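Local coordinates for protein high choriolytic enzyme 1 (Oryzias latipes, PDB 3VTG) that cleaves egg-envelope proteins as a zinc-dependent astacin-family protease, swelling and breaking down the envelope so that the fish embryo can hatch, at residues S27-G32 with V65-G70. Residues are numbered along the deposited sequence; the frame is centred on the assembly and turned at random.
Sequences SSEYSG and VVSKTG
Tyr30 pushes its ring against the backbone where strand 62-66 runs out, with the CE2 edge turned to the carbonyl O of Val65, 3.6 Å away and close to the ring plane. CG lies anti to the carbonyl carbon (chi1 -64°), which sends the ring back from the turn toward Val65, whose CG1 packs 4.1 Å from Tyr30 CE2. A tyrosine suits the place because its apolar ring meets the valine while the hydroxyl of this buried residue is hydrogen-bonded to the carbonyl O of Ile86; Tyr30 OH also lies 3.7 Å from Ser67 CB. A leucine in its place would probably leave that carbonyl without its hydroxyl mate and open a gap beside Val65 CG1 and Ser67 CB. Ser27 N donates to Val65 O (2.9 Å).

Ser27 opens a type I turn; its short hydroxyl accepts from Glu29 N (OG to N 3.1 Å), forming an ST turn, and bonds a water shared with Glu29 OE1 and Ser67 N. Glu29, long and extended, carries its carboxylate across to small Ser67, and a second water joins Glu29 OE2 to Ser67 OG, which also meets Arg88 N.

In this astacin-type catalytic domain, Val65's side chain lies about 8 Å from that of Glu100, the predicted active-site residue. The Ser27–Val65 bond carries the parallel pairing of inner strands 20-26 and 62-66 just past the end of 20-26; beyond it, side chains and water join the loops, with helix 32-43 packing on Tyr30 and Val65 through Val35 and Ile38, and strand 81-86 flanking 62-66.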
ATOM      1  N   SER A  27     -16.908   8.821   0.132  1.00  8.62           N
ATOM      2  CA  SER A  27     -18.318   8.497  -0.108  1.00  8.87           C
ATOM      3  C   SER A  27     -19.235   8.950   1.026  1.00  9.04           C
ATOM      4  O   SER A  27     -18.894   8.813   2.205  1.00  9.05           O
ATOM      5  CB  SER A  27     -18.484   6.992  -0.324  1.00  8.89           C
ATOM      6  OG  SER A  27     -19.854   6.617  -0.358  1.00  8.85           O
ATOM      7  N   SER A  28     -20.402   9.475   0.655  1.00  9.39           N
ATOM      8  CA  SER A  28     -21.433   9.884   1.612  1.00  9.82           C
ATOM      9  C   SER A  28     -21.956   8.719   2.462  1.00  9.96           C
ATOM     10  O   SER A  28     -22.610   8.942   3.483  1.00 10.31           O
ATOM     11  CB  SER A  28     -22.595  10.566   0.883  1.00 10.14           C
ATOM     12  OG  SER A  28     -23.350   9.630   0.138  1.00 10.57           O
ATOM     13  N   GLU A  29     -21.665   7.486   2.047  1.00 10.11           N
ATOM     14  CA  GLU A  29     -22.052   6.300   2.818  1.00 10.34           C
ATOM     15  C   GLU A  29     -21.414   6.292   4.209  1.00 10.15           C
ATOM     16  O   GLU A  29     -22.021   5.834   5.177  1.00 10.36           O
ATOM     17  CB  GLU A  29     -21.693   5.009   2.070  1.00 10.83           C
ATOM     18  CG  GLU A  29     -22.195   3.745   2.762  1.00 11.47           C
ATOM     19  CD  GLU A  29     -21.810   2.457   2.059  1.00 11.93           C
ATOM     20  OE1 GLU A  29     -21.181   2.510   0.982  1.00 12.33           O
ATOM     21  OE2 GLU A  29     -22.151   1.376   2.590  1.00 12.85           O
ATOM     22  N   TYR A  30     -20.187   6.795   4.302  1.00  9.72           N
ATOM     23  CA  TYR A  30     -19.458   6.807   5.566  1.00  9.52           C
ATOM     24  C   TYR A  30     -20.026   7.827   6.548  1.00  9.73           C
ATOM     25  O   TYR A  30     -20.355   8.951   6.163  1.00  9.87           O
ATOM     26  CB  TYR A  30     -17.981   7.111   5.328  1.00  9.19           C
ATOM     27  CG  TYR A  30     -17.225   6.086   4.510  1.00  8.93           C
ATOM     28  CD1 TYR A  30     -16.839   4.868   5.064  1.00  8.98           C
ATOM     29  CD2 TYR A  30     -16.865   6.354   3.191  1.00  8.93           C
ATOM     30  CE1 TYR A  30     -16.129   3.939   4.319  1.00  8.81           C
ATOM     31  CE2 TYR A  30     -16.151   5.435   2.441  1.00  8.82           C
ATOM     32  CZ  TYR A  30     -15.785   4.230   3.006  1.00  8.78           C
ATOM     33  OH  TYR A  30     -15.068   3.322   2.263  1.00  8.69           O
ATOM     34  N   SER A  31     -20.126   7.427   7.814  1.00  9.80           N
ATOM     35  CA  SER A  31     -20.487   8.342   8.896  1.00  9.93           C
ATOM     36  C   SER A  31     -19.350   9.328   9.148  1.00 10.07           C
ATOM     37  O   SER A  31     -18.224   9.117   8.686  1.00 10.17           O
ATOM     38  CB  SER A  31     -20.782   7.564  10.180  1.00  9.95           C
ATOM     39  OG  SER A  31     -19.626   6.887  10.641  1.00  9.97           O
ATOM     40  N   GLY A  32     -19.641  10.389   9.897  1.00 10.23           N
ATOM     41  CA  GLY A  32     -18.629  11.370  10.287  1.00 10.48           C
ATOM     42  C   GLY A  32     -17.433  10.742  10.986  1.00 10.53           C
ATOM     43  O   GLY A  32     -16.290  11.129  10.743  1.00 10.88           O
ATOM     44  N   VAL A  65     -12.804   7.454  -2.313  1.00  7.90           N
ATOM     45  CA  VAL A  65     -12.851   6.425  -1.273  1.00  8.16           C
ATOM     46  C   VAL A  65     -14.277   5.890  -1.141  1.00  8.27           C
ATOM     47  O   VAL A  65     -15.212   6.644  -0.847  1.00  8.29           O
ATOM     48  CB  VAL A  65     -12.328   6.936   0.090  1.00  8.12           C
ATOM     49  CG1 VAL A  65     -12.265   5.798   1.099  1.00  8.16           C
ATOM     50  CG2 VAL A  65     -10.956   7.585  -0.062  1.00  8.21           C
ATOM     51  N   VAL A  66     -14.431   4.588  -1.367  1.00  8.63           N
ATOM     52  CA  VAL A  66     -15.745   3.947  -1.410  1.00  8.95           C
ATOM     53  C   VAL A  66     -15.736   2.661  -0.588  1.00  9.22           C
ATOM     54  O   VAL A  66     -14.683   2.042  -0.406  1.00  8.91           O
ATOM     55  CB  VAL A  66     -16.187   3.632  -2.862  1.00  9.03           C
ATOM     56  CG1 VAL A  66     -16.534   4.911  -3.614  1.00  9.06           C
ATOM     57  CG2 VAL A  66     -15.119   2.840  -3.607  1.00  9.15           C
ATOM     58  N   SER A  67     -16.900   2.264  -0.080  1.00  9.68           N
ATOM     59  CA  SER A  67     -17.002   0.999   0.639  1.00 10.38           C
ATOM     60  C   SER A  67     -17.458  -0.103  -0.304  1.00 11.06           C
ATOM     61  O   SER A  67     -18.652  -0.376  -0.424  1.00 11.44           O
ATOM     62  CB  SER A  67     -17.946   1.111   1.834  1.00 10.38           C
ATOM     63  OG  SER A  67     -17.985  -0.119   2.543  1.00 10.34           O
ATOM     64  N   LYS A  68     -16.504  -0.727  -0.983  1.00 11.70           N
ATOM     65  CA  LYS A  68     -16.819  -1.842  -1.871  1.00 12.49           C
ATOM     66  C   LYS A  68     -16.269  -3.148  -1.295  1.00 12.78           C
ATOM     67  O   LYS A  68     -16.127  -3.265  -0.074  1.00 12.97           O
ATOM     68  CB  LYS A  68     -16.350  -1.546  -3.301  1.00 12.98           C
ATOM     69  CG  LYS A  68     -17.137  -0.397  -3.916  1.00 13.58           C
ATOM     70  CD  LYS A  68     -16.861  -0.188  -5.393  1.00 14.29           C
ATOM     71  CE  LYS A  68     -17.816   0.850  -5.955  1.00 14.89           C
ATOM     72  NZ  LYS A  68     -17.564   1.155  -7.387  1.00 15.38           N
ATOM     73  N   THR A  69     -15.985  -4.125  -2.152  1.00 13.35           N
ATOM     74  CA  THR A  69     -15.555  -5.446  -1.698  1.00 13.70           C
ATOM     75  C   THR A  69     -14.110  -5.415  -1.204  1.00 13.30           C
ATOM     76  O   THR A  69     -13.173  -5.281  -1.995  1.00 13.53           O
ATOM     77  CB  THR A  69     -15.721  -6.509  -2.803  1.00 14.30           C
ATOM     78  OG1 THR A  69     -17.036  -6.415  -3.364  1.00 15.20           O
ATOM     79  CG2 THR A  69     -15.510  -7.914  -2.239  1.00 14.70           C
ATOM     80  N   GLY A  70     -13.944  -5.538   0.111  1.00 12.72           N
ATOM     81  CA  GLY A  70     -12.625  -5.603   0.728  1.00 12.12           C
ATOM     82  C   GLY A  70     -11.869  -4.287   0.741  1.00 11.61           C
ATOM     83  O   GLY A  70     -12.454  -3.206   0.600  1.00 11.36           O
TER
HETATM   84  O   HOH W   1     -19.366   3.843  -0.550  1.00 11.28           O
HETATM   85  O   HOH W   2     -20.562  -0.957   2.534  1.00 16.71           O
HETATM   86  O   HOH W   3     -21.335   0.244  -0.763  1.00 20.28           O